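Local coordinates for Serine/threonine/tyrosine-interacting protein (Homo sapiens, PDB 2R0B) that is a catalytically inactive phosphatase that anchors ERK1/ERK2 in the nucleus and binds the F-box of FBXW7, blocking its assembly into the SCF ubiquitin ligase, at residues Tyr18-Leu29 with Phe48-Phe57. Sequence-based numbering, arbitrary orientation. Where two conformers were deposited one is given.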
loop_
_atom_site.group_PDB
_atom_site.type_symbol
_atom_site.label_atom_id
_atom_site.label_comp_id
_atom_site.label_asym_id
_atom_site.label_seq_id
_atom_site.Cartn_x
_atom_site.Cartn_y
_atom_site.Cartn_z
ATOM N N TYR A 18 3.718 9.577 2.582
ATOM C CA TYR A 18 4.823 9.793 1.677
ATOM C C TYR A 18 6.149 10.086 2.419
ATOM O O TYR A 18 7.247 9.796 1.904
ATOM C CB TYR A 18 4.474 10.895 0.667
ATOM C CG TYR A 18 4.681 12.277 1.241
ATOM C CD1 TYR A 18 3.641 12.949 1.876
ATOM C CD2 TYR A 18 5.933 12.886 1.184
ATOM C CE1 TYR A 18 3.826 14.233 2.428
ATOM C CE2 TYR A 18 6.128 14.153 1.740
ATOM C CZ TYR A 18 5.092 14.808 2.358
ATOM O OH TYR A 18 5.321 16.053 2.897
ATOM N N SER A 19 6.042 10.670 3.619
ATOM C CA SER A 19 7.236 11.093 4.357
ATOM C C SER A 19 8.145 9.913 4.689
ATOM O O SER A 19 9.333 10.102 4.931
ATOM C CB SER A 19 6.861 11.908 5.613
ATOM O OG SER A 19 6.724 11.102 6.770
ATOM N N SER A 20 7.602 8.699 4.665
ATOM C CA SER A 20 8.430 7.523 4.988
ATOM C C SER A 20 9.439 7.113 3.916
ATOM O O SER A 20 10.322 6.294 4.176
ATOM C CB SER A 20 7.564 6.335 5.416
ATOM O OG SER A 20 6.706 5.905 4.396
ATOM N N ALA A 21 9.319 7.672 2.714
ATOM C CA ALA A 21 10.195 7.292 1.626
ATOM C C ALA A 21 10.959 8.497 1.044
ATOM O O ALA A 21 11.438 8.449 -0.085
ATOM C CB ALA A 21 9.401 6.537 0.547
ATOM N N MET A 22 11.102 9.543 1.862
ATOM C CA MET A 22 11.883 10.752 1.513
ATOM C C MET A 22 13.369 10.415 1.586
ATOM O O MET A 22 13.744 9.445 2.247
ATOM C CB MET A 22 11.586 11.887 2.514
ATOM C CG MET A 22 10.234 12.641 2.333
ATOM S SD MET A 22 10.001 14.047 3.500
ATOM C CE MET A 22 10.314 13.236 5.069
ATOM N N LYS A 23 14.211 11.237 0.950
ATOM C CA LYS A 23 15.673 11.000 0.932
ATOM C C LYS A 23 16.240 10.730 2.318
ATOM O O LYS A 23 17.038 9.799 2.506
ATOM C CB LYS A 23 16.438 12.187 0.305
ATOM C CG LYS A 23 16.331 12.338 -1.229
ATOM C CD LYS A 23 16.641 11.062 -2.008
ATOM C CE LYS A 23 18.074 11.026 -2.533
ATOM N NZ LYS A 23 18.254 10.030 -3.652
ATOM N N SER A 24 15.816 11.546 3.279
ATOM C CA SER A 24 16.324 11.504 4.650
ATOM C C SER A 24 16.044 10.195 5.380
ATOM O O SER A 24 16.713 9.865 6.383
ATOM C CB SER A 24 15.744 12.667 5.449
ATOM O OG SER A 24 16.374 12.773 6.710
ATOM N N LYS A 25 15.058 9.445 4.893
ATOM C CA LYS A 25 14.669 8.184 5.535
ATOM C C LYS A 25 15.422 6.945 5.040
ATOM O O LYS A 25 15.125 5.819 5.464
ATOM C CB LYS A 25 13.142 7.967 5.450
ATOM C CG LYS A 25 12.332 8.891 6.360
ATOM C CD LYS A 25 12.375 8.433 7.814
ATOM C CE LYS A 25 11.743 9.432 8.773
ATOM N NZ LYS A 25 11.576 8.814 10.119
ATOM N N LEU A 26 16.402 7.128 4.160
ATOM C CA LEU A 26 17.180 5.973 3.664
ATOM C C LEU A 26 17.676 5.030 4.772
ATOM O O LEU A 26 17.441 3.827 4.675
ATOM C CB LEU A 26 18.343 6.402 2.777
ATOM C CG LEU A 26 19.089 5.262 2.085
ATOM C CD1 LEU A 26 18.130 4.376 1.268
ATOM C CD2 LEU A 26 20.163 5.852 1.199
ATOM N N PRO A 27 18.335 5.571 5.827
ATOM C CA PRO A 27 18.767 4.706 6.935
ATOM C C PRO A 27 17.642 3.837 7.518
ATOM O O PRO A 27 17.864 2.657 7.804
ATOM C CB PRO A 27 19.238 5.713 7.991
ATOM C CG PRO A 27 19.740 6.845 7.197
ATOM C CD PRO A 27 18.769 6.970 6.042
ATOM N N VAL A 28 16.449 4.413 7.677
ATOM C CA VAL A 28 15.297 3.682 8.235
ATOM C C VAL A 28 14.864 2.577 7.280
ATOM O O VAL A 28 14.668 1.437 7.698
ATOM C CB VAL A 28 14.127 4.637 8.570
ATOM C CG1 VAL A 28 12.895 3.875 8.989
ATOM C CG2 VAL A 28 14.549 5.609 9.681
ATOM N N LEU A 29 14.795 2.911 5.992
ATOM C CA LEU A 29 14.439 1.946 4.975
ATOM C C LEU A 29 15.434 0.792 4.908
ATOM O O LEU A 29 15.025 -0.366 4.857
ATOM C CB LEU A 29 14.274 2.626 3.604
ATOM C CG LEU A 29 13.164 3.686 3.574
ATOM C CD1 LEU A 29 13.345 4.513 2.313
ATOM C CD2 LEU A 29 11.766 3.102 3.607
ATOM N N PHE A 48 5.866 16.265 -4.981
ATOM C CA PHE A 48 6.366 15.907 -3.658
ATOM C C PHE A 48 6.246 14.420 -3.320
ATOM O O PHE A 48 6.824 13.974 -2.332
ATOM C CB PHE A 48 5.760 16.784 -2.550
ATOM C CG PHE A 48 4.286 16.563 -2.311
ATOM C CD1 PHE A 48 3.854 15.840 -1.224
ATOM C CD2 PHE A 48 3.335 17.143 -3.133
ATOM C CE1 PHE A 48 2.515 15.664 -0.947
ATOM C CE2 PHE A 48 1.965 16.969 -2.879
ATOM C CZ PHE A 48 1.546 16.217 -1.781
ATOM N N ILE A 49 5.506 13.665 -4.136
ATOM C CA ILE A 49 5.370 12.225 -3.937
ATOM C C ILE A 49 5.903 11.503 -5.181
ATOM O O ILE A 49 5.258 11.475 -6.238
ATOM C CB ILE A 49 3.935 11.768 -3.653
ATOM C CG1 ILE A 49 3.303 12.540 -2.506
ATOM C CG2 ILE A 49 3.915 10.264 -3.279
ATOM C CD1 ILE A 49 1.844 12.215 -2.330
ATOM N N LYS A 50 7.074 10.910 -5.029
ATOM C CA LYS A 50 7.806 10.354 -6.158
ATOM C C LYS A 50 8.899 9.389 -5.689
ATOM O O LYS A 50 9.266 9.388 -4.514
ATOM C CB LYS A 50 8.433 11.503 -6.956
ATOM C CG LYS A 50 9.684 12.075 -6.304
ATOM C CD LYS A 50 10.251 13.227 -7.107
ATOM C CE LYS A 50 9.793 14.562 -6.577
ATOM N NZ LYS A 50 10.597 15.006 -5.378
ATOM N N PRO A 51 9.411 8.546 -6.593
ATOM C CA PRO A 51 10.553 7.701 -6.201
ATOM C C PRO A 51 11.781 8.546 -5.889
ATOM O O PRO A 51 12.175 9.401 -6.705
ATOM C CB PRO A 51 10.788 6.845 -7.443
ATOM C CG PRO A 51 9.500 6.830 -8.129
ATOM C CD PRO A 51 8.951 8.209 -7.954
ATOM N N ASN A 52 12.352 8.354 -4.702
ATOM C CA ASN A 52 13.531 9.126 -4.306
ATOM C C ASN A 52 14.861 8.407 -4.375
ATOM O O ASN A 52 15.922 9.030 -4.188
ATOM C CB ASN A 52 13.340 9.739 -2.916
ATOM C CG ASN A 52 12.212 10.738 -2.879
ATOM O OD1 ASN A 52 12.225 11.742 -3.609
ATOM N ND2 ASN A 52 11.244 10.493 -2.016
ATOM N N PHE A 53 14.820 7.109 -4.645
ATOM C CA PHE A 53 16.042 6.329 -4.664
ATOM C C PHE A 53 16.061 5.513 -5.933
ATOM O O PHE A 53 15.707 4.335 -5.927
ATOM C CB PHE A 53 16.143 5.458 -3.415
ATOM C CG PHE A 53 15.952 6.230 -2.126
ATOM C CD1 PHE A 53 16.985 7.004 -1.596
ATOM C CD2 PHE A 53 14.744 6.169 -1.441
ATOM C CE1 PHE A 53 16.798 7.724 -0.411
ATOM C CE2 PHE A 53 14.554 6.873 -0.250
ATOM C CZ PHE A 53 15.581 7.649 0.264
ATOM N N GLN A 54 16.510 6.154 -7.012
ATOM C CA GLN A 54 16.428 5.577 -8.358
ATOM C C GLN A 54 17.173 4.258 -8.456
ATOM O O GLN A 54 16.721 3.327 -9.129
ATOM C CB GLN A 54 16.942 6.566 -9.421
ATOM C CG GLN A 54 16.393 8.010 -9.286
ATOM C CD GLN A 54 14.871 8.064 -9.209
ATOM O OE1 GLN A 54 14.172 7.387 -9.970
ATOM N NE2 GLN A 54 14.350 8.868 -8.280
ATOM N N GLN A 55 18.291 4.166 -7.747
ATOM C CA GLN A 55 19.212 3.058 -7.928
ATOM C C GLN A 55 19.104 1.978 -6.858
ATOM O O GLN A 55 19.678 0.911 -7.018
ATOM C CB GLN A 55 20.655 3.587 -8.022
ATOM C CG GLN A 55 20.990 4.332 -9.317
ATOM C CD GLN A 55 21.134 3.397 -10.517
ATOM O OE1 GLN A 55 20.138 2.950 -11.098
ATOM N NE2 GLN A 55 22.378 3.105 -10.895
ATOM N N LEU A 56 18.364 2.240 -5.780
ATOM C CA LEU A 56 18.399 1.369 -4.605
ATOM C C LEU A 56 17.192 0.459 -4.392
ATOM O O LEU A 56 17.273 -0.510 -3.636
ATOM C CB LEU A 56 18.650 2.189 -3.330
ATOM C CG LEU A 56 19.983 2.951 -3.231
ATOM C CD1 LEU A 56 19.955 3.982 -2.139
ATOM C CD2 LEU A 56 21.160 2.001 -3.021
ATOM N N PHE A 57 16.079 0.778 -5.034
ATOM C CA PHE A 57 14.830 0.074 -4.756
ATOM C C PHE A 57 14.117 -0.200 -6.054
ATOM O O PHE A 57 14.350 0.505 -7.051
ATOM C CB PHE A 57 13.908 0.930 -3.865
ATOM C CG PHE A 57 14.483 1.271 -2.518
ATOM C CD1 PHE A 57 14.670 0.305 -1.552
ATOM C CD2 PHE A 57 14.807 2.584 -2.203
ATOM C CE1 PHE A 57 15.220 0.630 -0.306
ATOM C CE2 PHE A 57 15.369 2.912 -0.961
ATOM C CZ PHE A 57 15.571 1.927 -0.007
HETATM O O HOH W 1 11.042 7.023 -2.506
#
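Phe-53 buries more surface here than any other residue, its ring set among Ala-21, Lys-23, Leu-26 and Leu-29. CD1 of Leu-26 sits over one face, 4.1 Å from the ring centroid in a CH-pi contact. CG of Leu-26 is anti to its backbone N (chi1 -173°), which carries the two methyls toward the loop. CD1 also meets Phe-57 CZ, while CD2 touches CD1 of Leu-56. The backbone O of Met-22 lies near the ring plane, 3.2 Å from Phe-53 CZ at the edge. Leu-29 CD1 approaches CE2 of the same ring at 3.7 Å.

Asn-52 supplies the polar link. Its ND2 donates to Ala-21 O (2.8 Å) in a nearly straight bond. The donor stands above the carbonyl plane, though the acceptor lies in the amide plane of Asn-52. A water joins the same oxygen to Asn-52 N, so Ala-21 O accepts two bonds. Lys-23 bends at chi2 and chi3 (-51° and -98°), so that NZ donates to the backbone O of Asn-52 (2.6 Å), almost straight onto the end of that carbonyl.

At the other end, the edge of Phe-48 points into the face of Tyr-18 in a T-shaped stack, with centroids 5.2 Å apart. Tyr-18 CB rests on Ile-49 CG1 (3.8 Å). With an alanine at Tyr-18, Phe-48 would probably lose the face that its edge packs against and be freer to turn.

The contact joins the turns before helix 26-31 and the start of that helix to the loop before strand 58-63 of this phosphatase-like domain. Phe-53 belongs to the FBXW7-interaction motif with Gln-54 and Gln-55. Its ring is buried here, whereas the two glutamines are exposed. This is consistent with the motif being held at its Phe-53 end by apolar packing and by the hydrogen bonds of Asn-52.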